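PDB 6USS: sulfatase from Bacteroides fragilis CAG:558, which probably hydrolyses aryl sulfate esters as a calcium-dependent arylsulfatase of the human gut microbiota. Local coordinates for residues T107-P112 and P214-P219; S197-N202 and P265-K270; E201-N206 and K223-D228. The protein carries 1 engineered substitution. One frame throughout, in Å; residues are numbered along the deposited sequence.

Contact 1: residues T107-P112 and P214-P219; sequences TNWTYP and PWFAVP
W109, whose indole reaches both W215 and F216 across the contact, is steadied through its backbone: its N donates to N108 OD1 at 2.6 Å, coming from above the amide carbonyl plane and not on a lone pair. ND2 of the same asparagine is held by D118, so N108 suits its place as acceptor and donor. CH2 of W109 meets CZ3 of W215 edge to edge at 4.3 Å, and W109 CZ3 comes to the edge of the F216 ring. With CG of Y111 anti to the backbone N (chi1 -173°), the phenol extends toward W215 and lies on its five-membered ring in an offset stack, the centroids 4.4 Å apart and the planes 17° from parallel. Here CE2 of Y111 approaches CG of W215 to 3.4 Å, while W215 CB makes a CH-pi contact over the phenol face. F216 turns its edge to Y111 in an offset edge-to-face pair, at an interplanar angle of 76°, which completes an aromatic cluster of Y111, W215 and F216. Within the alkaline phosphatase-like fold of the sulfatases, the cluster joins loops 107-112 and 214-219; W109, which borders it, has its side chain about 8 Å from the bound calcium ion. W215 and F216 are the central residues of a type I beta turn closed by A217 N to P214 O at 3.2 Å; W215 points toward the other loop, and F216 reaches it with the end of its ring. At the far end of the W215 indole, P112 crosses at about a right angle, its CD 4.0 Å from W215 CH2.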
loop_
_atom_site.group_PDB
_atom_site.type_symbol
_atom_site.label_atom_id
_atom_site.label_comp_id
_atom_site.label_asym_id
_atom_site.label_seq_id
_atom_site.Cartn_x
_atom_site.Cartn_y
_atom_site.Cartn_z
ATOM N N THR A 107 -0.659 16.365 19.666
ATOM C CA THR A 107 0.323 16.875 20.622
ATOM C C THR A 107 0.533 15.965 21.819
ATOM O O THR A 107 1.443 16.220 22.615
ATOM C CB THR A 107 -0.073 18.283 21.124
ATOM O OG1 THR A 107 -1.477 18.338 21.395
ATOM C CG2 THR A 107 0.281 19.361 20.093
ATOM N N ASN A 108 -0.275 14.924 21.976
ATOM C CA ASN A 108 -0.013 13.882 22.955
ATOM C C ASN A 108 -0.161 12.538 22.253
ATOM O O ASN A 108 -0.510 12.480 21.070
ATOM C CB ASN A 108 -0.950 14.027 24.154
ATOM C CG ASN A 108 -0.447 13.308 25.364
ATOM O OD1 ASN A 108 0.534 12.560 25.298
ATOM N ND2 ASN A 108 -1.134 13.503 26.489
ATOM N N TRP A 109 0.092 11.439 22.964
ATOM C CA TRP A 109 0.165 10.154 22.273
ATOM C C TRP A 109 -1.223 9.588 21.941
ATOM O O TRP A 109 -2.174 9.708 22.714
ATOM C CB TRP A 109 0.989 9.145 23.081
ATOM C CG TRP A 109 0.376 8.662 24.353
ATOM C CD1 TRP A 109 0.530 9.210 25.596
ATOM C CD2 TRP A 109 -0.463 7.508 24.517
ATOM N NE1 TRP A 109 -0.172 8.472 26.527
ATOM C CE2 TRP A 109 -0.792 7.423 25.890
ATOM C CE3 TRP A 109 -0.964 6.538 23.640
ATOM C CZ2 TRP A 109 -1.613 6.410 26.404
ATOM C CZ3 TRP A 109 -1.767 5.528 24.150
ATOM C CH2 TRP A 109 -2.087 5.475 25.521
ATOM N N THR A 110 -1.332 8.969 20.770
ATOM C CA THR A 110 -2.608 8.499 20.249
ATOM C C THR A 110 -2.694 6.977 20.260
ATOM O O THR A 110 -1.678 6.279 20.139
ATOM C CB THR A 110 -2.833 8.991 18.818
ATOM O OG1 THR A 110 -1.931 8.313 17.940
ATOM C CG2 THR A 110 -2.588 10.474 18.721
ATOM N N TYR A 111 -3.942 6.475 20.432
ATOM C CA TYR A 111 -4.364 5.138 20.020
ATOM C C TYR A 111 -5.895 5.029 19.957
ATOM O O TYR A 111 -6.438 4.770 18.875
ATOM C CB TYR A 111 -3.775 4.040 20.918
ATOM C CG TYR A 111 -4.083 2.653 20.383
ATOM C CD1 TYR A 111 -3.175 1.978 19.558
ATOM C CD2 TYR A 111 -5.293 2.026 20.679
ATOM C CE1 TYR A 111 -3.465 0.715 19.063
ATOM C CE2 TYR A 111 -5.591 0.765 20.182
ATOM C CZ TYR A 111 -4.684 0.124 19.374
ATOM O OH TYR A 111 -4.992 -1.114 18.883
ATOM N N PRO A 112 -6.634 5.210 21.055
ATOM C CA PRO A 112 -8.087 4.962 21.003
ATOM C C PRO A 112 -8.804 5.954 20.098
ATOM O O PRO A 112 -8.615 7.165 20.216
ATOM C CB PRO A 112 -8.527 5.126 22.463
ATOM C CG PRO A 112 -7.529 6.072 23.038
ATOM C CD PRO A 112 -6.220 5.650 22.401
ATOM N N PRO A 214 -4.481 -7.412 23.141
ATOM C CA PRO A 214 -4.109 -6.100 23.688
ATOM C C PRO A 214 -3.704 -5.121 22.591
ATOM O O PRO A 214 -3.203 -5.512 21.535
ATOM C CB PRO A 214 -2.926 -6.418 24.617
ATOM C CG PRO A 214 -2.402 -7.746 24.158
ATOM C CD PRO A 214 -3.601 -8.491 23.630
ATOM N N TRP A 215 -3.933 -3.831 22.865
ATOM C CA TRP A 215 -3.610 -2.747 21.935
ATOM C C TRP A 215 -2.249 -2.898 21.258
ATOM O O TRP A 215 -2.127 -2.724 20.038
ATOM C CB TRP A 215 -3.637 -1.404 22.673
ATOM C CG TRP A 215 -4.989 -0.924 23.094
ATOM C CD1 TRP A 215 -6.178 -1.594 22.993
ATOM C CD2 TRP A 215 -5.290 0.342 23.699
ATOM N NE1 TRP A 215 -7.201 -0.819 23.492
ATOM C CE2 TRP A 215 -6.683 0.374 23.931
ATOM C CE3 TRP A 215 -4.515 1.452 24.066
ATOM C CZ2 TRP A 215 -7.317 1.473 24.509
ATOM C CZ3 TRP A 215 -5.146 2.544 24.645
ATOM C CH2 TRP A 215 -6.535 2.544 24.865
ATOM N N PHE A 216 -1.207 -3.193 22.040
ATOM C CA PHE A 216 0.170 -3.101 21.573
ATOM C C PHE A 216 0.757 -4.455 21.182
ATOM O O PHE A 216 1.979 -4.580 21.079
ATOM C CB PHE A 216 1.049 -2.422 22.634
ATOM C CG PHE A 216 0.624 -1.009 22.973
ATOM C CD1 PHE A 216 -0.242 -0.296 22.138
ATOM C CD2 PHE A 216 1.093 -0.386 24.118
ATOM C CE1 PHE A 216 -0.642 1.000 22.448
ATOM C CE2 PHE A 216 0.695 0.913 24.432
ATOM C CZ PHE A 216 -0.177 1.603 23.593
ATOM N N ALA A 217 -0.079 -5.471 20.968
ATOM C CA ALA A 217 0.431 -6.696 20.370
ATOM C C ALA A 217 1.017 -6.380 18.997
ATOM O O ALA A 217 0.441 -5.601 18.224
ATOM C CB ALA A 217 -0.676 -7.742 20.256
ATOM N N VAL A 218 2.171 -6.973 18.697
ATOM C CA VAL A 218 2.931 -6.660 17.494
ATOM C C VAL A 218 2.427 -7.547 16.347
ATOM O O VAL A 218 2.519 -8.778 16.458
ATOM C CB VAL A 218 4.439 -6.838 17.702
ATOM C CG1 VAL A 218 5.198 -6.295 16.485
ATOM C CG2 VAL A 218 4.885 -6.129 18.967
ATOM N N PRO A 219 1.915 -6.978 15.265
ATOM C CA PRO A 219 1.445 -7.793 14.144
ATOM C C PRO A 219 2.576 -8.038 13.149
ATOM O O PRO A 219 3.644 -7.424 13.211
ATOM C CB PRO A 219 0.334 -6.925 13.536
ATOM C CG PRO A 219 0.765 -5.511 13.835
ATOM C CD PRO A 219 1.622 -5.541 15.078
#

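Contact 2: residues S197-N202 and P265-K270; sequences SYLGEN and PIDKDK
P265, which follows a cis peptide bond, presents its carbonyl O to the edge of the Y198 ring, 3.1 Å from CE1 and near the ring plane, where the slightly positive aromatic C-H suits an oxygen. I266 is the centre of an inverse gamma turn that brings D267 round toward S197 and Y198, and its aliphatic side chain packs on W332 and helix 283-308. D267 carries the polar core: its CG, anti to the carbonyl carbon (chi1 -72°), brings OD2 to Y198 N, which donates at 2.8 Å, nearly straight at 166° and almost end-on along the C-O bond; a weak bond from S197 OG, at 3.4 Å, reaches the same oxygen. CD1 of Y198 also lies by OD2, at 3.6 Å, with the carboxylate standing 85° from the ring plane. S197 OG in turn accepts L199 N at 2.9 Å, an ST turn, so this small hydroxyl both folds its own loop and touches the acid. The two loops lead into helices 231-247 and 273-279 of the sulfatase fold. The phenol is fixed at its other end by Y198 OH to the carbonyl of H263, and F230 meets its ring. At K268 only the backbone O takes part, 4.0 Å from L199 CD2; its CB points away, and NZ bonds the hydroxyl of Y273. K270 brings NZ to 4.2 Å from E201 OE2, beyond salt-bridge range, its true ionic partner being D228.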
loop_
_atom_site.group_PDB
_atom_site.type_symbol
_atom_site.label_atom_id
_atom_site.label_comp_id
_atom_site.label_asym_id
_atom_site.label_seq_id
_atom_site.Cartn_x
_atom_site.Cartn_y
_atom_site.Cartn_z
ATOM N N SER A 197 5.147 -7.114 24.404
ATOM C CA SER A 197 6.320 -7.854 24.854
ATOM C C SER A 197 7.364 -7.895 23.748
ATOM O O SER A 197 7.028 -8.009 22.571
ATOM C CB SER A 197 5.965 -9.282 25.272
ATOM O OG SER A 197 7.155 -10.038 25.471
ATOM N N TYR A 198 8.635 -7.834 24.143
ATOM C CA TYR A 198 9.732 -8.039 23.203
ATOM C C TYR A 198 9.969 -9.518 22.880
ATOM O O TYR A 198 10.727 -9.824 21.945
ATOM C CB TYR A 198 11.033 -7.453 23.766
ATOM C CG TYR A 198 11.164 -5.949 23.778
ATOM C CD1 TYR A 198 10.507 -5.177 24.736
ATOM C CD2 TYR A 198 11.999 -5.297 22.865
ATOM C CE1 TYR A 198 10.650 -3.778 24.762
ATOM C CE2 TYR A 198 12.154 -3.914 22.880
ATOM C CZ TYR A 198 11.472 -3.152 23.831
ATOM O OH TYR A 198 11.622 -1.770 23.852
ATOM N N LEU A 199 9.351 -10.434 23.625
ATOM C CA LEU A 199 9.724 -11.845 23.615
ATOM C C LEU A 199 8.879 -12.624 22.612
ATOM O O LEU A 199 7.643 -12.634 22.705
ATOM C CB LEU A 199 9.569 -12.446 25.014
ATOM C CG LEU A 199 10.436 -11.775 26.081
ATOM C CD1 LEU A 199 10.205 -12.394 27.438
ATOM C CD2 LEU A 199 11.903 -11.886 25.702
ATOM N N GLY A 200 9.557 -13.291 21.668
ATOM C CA GLY A 200 8.874 -14.227 20.792
ATOM C C GLY A 200 8.220 -15.361 21.553
ATOM O O GLY A 200 7.197 -15.906 21.115
ATOM N N GLU A 201 8.787 -15.723 22.703
ATOM C CA GLU A 201 8.125 -16.682 23.571
ATOM C C GLU A 201 6.746 -16.189 23.988
ATOM O O GLU A 201 5.845 -17.001 24.224
ATOM C CB GLU A 201 8.991 -16.968 24.800
ATOM C CG GLU A 201 10.387 -17.494 24.468
ATOM C CD GLU A 201 11.445 -16.381 24.378
ATOM O OE1 GLU A 201 11.077 -15.221 24.048
ATOM O OE2 GLU A 201 12.643 -16.669 24.642
ATOM N N ASN A 202 6.551 -14.873 24.076
ATOM C CA ASN A 202 5.247 -14.328 24.424
ATOM C C ASN A 202 4.448 -13.892 23.204
ATOM O O ASN A 202 3.459 -13.166 23.349
ATOM C CB ASN A 202 5.395 -13.156 25.397
ATOM C CG ASN A 202 5.940 -13.586 26.751
ATOM O OD1 ASN A 202 5.833 -14.751 27.138
ATOM N ND2 ASN A 202 6.523 -12.642 27.478
ATOM N N PRO A 265 7.531 -2.220 28.077
ATOM C CA PRO A 265 8.270 -2.670 29.267
ATOM C C PRO A 265 9.686 -3.109 28.901
ATOM O O PRO A 265 9.902 -3.580 27.780
ATOM C CB PRO A 265 7.443 -3.852 29.751
ATOM C CG PRO A 265 6.909 -4.442 28.484
ATOM C CD PRO A 265 6.619 -3.270 27.578
ATOM N N ILE A 266 10.629 -2.975 29.829
ATOM C CA ILE A 266 12.046 -3.234 29.525
ATOM C C ILE A 266 12.271 -4.727 29.755
ATOM O O ILE A 266 12.788 -5.167 30.785
ATOM C CB ILE A 266 12.985 -2.353 30.361
ATOM C CG1 ILE A 266 12.533 -0.885 30.327
ATOM C CG2 ILE A 266 14.432 -2.500 29.892
ATOM C CD1 ILE A 266 12.423 -0.290 28.920
ATOM N N ASP A 267 11.887 -5.532 28.759
ATOM C CA ASP A 267 12.131 -6.973 28.826
ATOM C C ASP A 267 13.621 -7.274 28.711
ATOM O O ASP A 267 14.381 -6.525 28.095
ATOM C CB ASP A 267 11.382 -7.699 27.710
ATOM C CG ASP A 267 9.874 -7.749 27.940
ATOM O OD1 ASP A 267 9.441 -7.818 29.110
ATOM O OD2 ASP A 267 9.114 -7.720 26.945
ATOM N N LYS A 268 14.038 -8.392 29.298
ATOM C CA LYS A 268 15.445 -8.776 29.265
ATOM C C LYS A 268 15.778 -9.485 27.960
ATOM O O LYS A 268 15.095 -10.432 27.560
ATOM C CB LYS A 268 15.796 -9.687 30.442
ATOM C CG LYS A 268 15.964 -8.954 31.765
ATOM C CD LYS A 268 15.460 -9.792 32.922
ATOM C CE LYS A 268 15.081 -8.915 34.103
ATOM N NZ LYS A 268 16.143 -9.022 35.127
ATOM N N ASP A 269 16.831 -9.024 27.301
ATOM C CA ASP A 269 17.378 -9.680 26.124
ATOM C C ASP A 269 18.545 -10.538 26.595
ATOM O O ASP A 269 19.625 -10.017 26.907
ATOM C CB ASP A 269 17.807 -8.642 25.088
ATOM C CG ASP A 269 18.171 -9.256 23.740
ATOM O OD1 ASP A 269 18.440 -10.479 23.665
ATOM O OD2 ASP A 269 18.191 -8.506 22.743
ATOM N N LYS A 270 18.318 -11.851 26.665
ATOM C CA LYS A 270 19.336 -12.767 27.171
ATOM C C LYS A 270 20.654 -12.664 26.400
ATOM O O LYS A 270 21.712 -12.947 26.974
ATOM C CB LYS A 270 18.810 -14.206 27.142
ATOM C CG LYS A 270 18.249 -14.635 25.771
ATOM C CD LYS A 270 17.455 -15.950 25.827
ATOM C CE LYS A 270 17.412 -16.632 24.461
ATOM N NZ LYS A 270 16.674 -17.927 24.523
#

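Contact 3: residues E201-N206 and K223-D228; sequences ENNYGN and KYWGTD
The backbones of 201-206 and 223-228 meet with CA of E201 4.3 Å from CA of G226, the latter in a type II beta turn from Y224 to T227 where its positive phi (68°) suits glycine. This packs the one loop between strand 185-187 and helix 231-247 on itself, away from the metal site. T227 N and OG1 both bond Y224 O from the same face of its plane, so the threonine hydroxyl reinforces the turn. W225 lays its indole against two asparagines. N203 CB sits 3.9 Å over the centroid of the five-membered ring, and its amide stacks 27° from the indole plane; N206 CB comes 3.3 Å from W225 CZ2. The two amides clasp their own loop: N206 ND2 donates to N203 O at 2.9 Å, nearly straight, and also bonds V218 O, and N203 ND2 donates to N206 O at 3.2 Å. Y204 OH lies 3.5 Å from Y224 CB and is bonded to the carbonyl of T229. E201, bent at chi2 (93°), sets OE2 3.3 Å from D228 CB. Its carboxylate comes near that of D228, OE2 and OD2 being 5.4 Å apart, and the salt bridge of D228 to K270 may offset some of their repulsion.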
loop_
_atom_site.group_PDB
_atom_site.type_symbol
_atom_site.label_atom_id
_atom_site.label_comp_id
_atom_site.label_asym_id
_atom_site.label_seq_id
_atom_site.Cartn_x
_atom_site.Cartn_y
_atom_site.Cartn_z
ATOM N N GLU A 201 8.787 -15.723 22.703
ATOM C CA GLU A 201 8.125 -16.682 23.571
ATOM C C GLU A 201 6.746 -16.189 23.988
ATOM O O GLU A 201 5.845 -17.001 24.224
ATOM C CB GLU A 201 8.991 -16.968 24.800
ATOM C CG GLU A 201 10.387 -17.494 24.468
ATOM C CD GLU A 201 11.445 -16.381 24.378
ATOM O OE1 GLU A 201 11.077 -15.221 24.048
ATOM O OE2 GLU A 201 12.643 -16.669 24.642
ATOM N N ASN A 202 6.551 -14.873 24.076
ATOM C CA ASN A 202 5.247 -14.328 24.424
ATOM C C ASN A 202 4.448 -13.892 23.204
ATOM O O ASN A 202 3.459 -13.166 23.349
ATOM C CB ASN A 202 5.395 -13.156 25.397
ATOM C CG ASN A 202 5.940 -13.586 26.751
ATOM O OD1 ASN A 202 5.833 -14.751 27.138
ATOM N ND2 ASN A 202 6.523 -12.642 27.478
ATOM N N ASN A 203 4.854 -14.314 22.008
ATOM C CA ASN A 203 4.180 -13.947 20.761
ATOM C C ASN A 203 4.100 -12.439 20.578
ATOM O O ASN A 203 3.198 -11.949 19.882
ATOM C CB ASN A 203 2.762 -14.537 20.666
ATOM C CG ASN A 203 2.720 -16.035 20.897
ATOM O OD1 ASN A 203 3.688 -16.751 20.635
ATOM N ND2 ASN A 203 1.586 -16.519 21.383
ATOM N N TYR A 204 5.015 -11.697 21.211
ATOM C CA TYR A 204 4.989 -10.231 21.227
ATOM C C TYR A 204 3.643 -9.689 21.700
ATOM O O TYR A 204 3.240 -8.582 21.318
ATOM C CB TYR A 204 5.356 -9.651 19.854
ATOM C CG TYR A 204 6.563 -10.333 19.272
ATOM C CD1 TYR A 204 7.793 -10.262 19.916
ATOM C CD2 TYR A 204 6.474 -11.088 18.102
ATOM C CE1 TYR A 204 8.916 -10.912 19.403
ATOM C CE2 TYR A 204 7.600 -11.737 17.570
ATOM C CZ TYR A 204 8.813 -11.647 18.238
ATOM O OH TYR A 204 9.924 -12.293 17.748
ATOM N N GLY A 205 2.924 -10.464 22.514
ATOM C CA GLY A 205 1.633 -10.051 23.036
ATOM C C GLY A 205 0.425 -10.695 22.387
ATOM O O GLY A 205 -0.673 -10.592 22.944
ATOM N N ASN A 206 0.571 -11.363 21.253
ATOM C CA ASN A 206 -0.604 -11.886 20.569
ATOM C C ASN A 206 -1.163 -13.099 21.303
ATOM O O ASN A 206 -0.421 -14.027 21.645
ATOM C CB ASN A 206 -0.263 -12.260 19.130
ATOM C CG ASN A 206 0.021 -11.050 18.269
ATOM O OD1 ASN A 206 -0.896 -10.449 17.702
ATOM N ND2 ASN A 206 1.296 -10.685 18.162
ATOM N N LYS A 223 5.494 -15.871 12.228
ATOM C CA LYS A 223 6.416 -17.001 12.132
ATOM C C LYS A 223 7.499 -16.991 13.210
ATOM O O LYS A 223 8.226 -17.983 13.335
ATOM C CB LYS A 223 7.069 -17.055 10.744
ATOM C CG LYS A 223 8.055 -15.910 10.444
ATOM C CD LYS A 223 8.887 -16.195 9.175
ATOM C CE LYS A 223 9.116 -14.933 8.314
ATOM N NZ LYS A 223 7.998 -14.523 7.369
ATOM N N TYR A 224 7.646 -15.915 13.983
ATOM C CA TYR A 224 8.613 -15.901 15.074
ATOM C C TYR A 224 7.986 -16.274 16.408
ATOM O O TYR A 224 8.704 -16.345 17.413
ATOM C CB TYR A 224 9.285 -14.525 15.186
ATOM C CG TYR A 224 10.015 -14.110 13.931
ATOM C CD1 TYR A 224 11.321 -14.516 13.702
ATOM C CD2 TYR A 224 9.395 -13.316 12.968
ATOM C CE1 TYR A 224 11.995 -14.147 12.546
ATOM C CE2 TYR A 224 10.063 -12.942 11.813
ATOM C CZ TYR A 224 11.366 -13.366 11.606
ATOM O OH TYR A 224 12.052 -13.021 10.458
ATOM N N TRP A 225 6.671 -16.521 16.437
ATOM C CA TRP A 225 5.986 -16.803 17.693
ATOM C C TRP A 225 6.536 -18.075 18.316
ATOM O O TRP A 225 6.838 -19.047 17.620
ATOM C CB TRP A 225 4.481 -16.955 17.478
ATOM C CG TRP A 225 3.758 -15.704 17.133
ATOM C CD1 TRP A 225 4.302 -14.472 16.916
ATOM C CD2 TRP A 225 2.343 -15.557 16.938
ATOM N NE1 TRP A 225 3.314 -13.564 16.605
ATOM C CE2 TRP A 225 2.105 -14.207 16.611
ATOM C CE3 TRP A 225 1.257 -16.436 17.010
ATOM C CZ2 TRP A 225 0.831 -13.720 16.353
ATOM C CZ3 TRP A 225 -0.002 -15.953 16.757
ATOM C CH2 TRP A 225 -0.208 -14.609 16.434
ATOM N N GLY A 226 6.663 -18.067 19.637
ATOM C CA GLY A 226 7.143 -19.250 20.310
ATOM C C GLY A 226 8.587 -19.602 20.040
ATOM O O GLY A 226 9.007 -20.712 20.375
ATOM N N THR A 227 9.351 -18.713 19.417
ATOM C CA THR A 227 10.796 -18.841 19.348
ATOM C C THR A 227 11.419 -17.863 20.339
ATOM O O THR A 227 10.729 -17.067 20.981
ATOM C CB THR A 227 11.302 -18.581 17.927
ATOM O OG1 THR A 227 11.316 -17.171 17.657
ATOM C CG2 THR A 227 10.398 -19.250 16.916
ATOM N N ASP A 228 12.743 -17.924 20.471
ATOM C CA ASP A 228 13.444 -16.944 21.293
ATOM C C ASP A 228 13.966 -15.763 20.476
ATOM O O ASP A 228 14.996 -15.171 20.833
ATOM C CB ASP A 228 14.578 -17.608 22.088
ATOM C CG ASP A 228 15.730 -18.100 21.204
ATOM O OD1 ASP A 228 15.585 -18.125 19.952
ATOM O OD2 ASP A 228 16.793 -18.455 21.772
#

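Overall arrangement
The three contacts tie the long loop between strand 185-187 and helix 231-247 to itself and to its surroundings. Contacts 2 and 3 share E201 and N202, and their centres are 9 Å apart; G200 O to G226 N at 2.7 Å and the K270 NZ to D228 OD2 salt bridge at 2.8 Å join them. Contact 1 is linked to contact 3 by V218 O to N206 ND2, also 2.8 Å, though their centres lie 19 Å apart. Contacts 1 and 2 come nearer the calcium ion than contact 3, with the side chain of W109 about 8 Å and that of Y198 about 10 Å from it; the ion is bound by D42, D43, D322, N323 and the engineered C88.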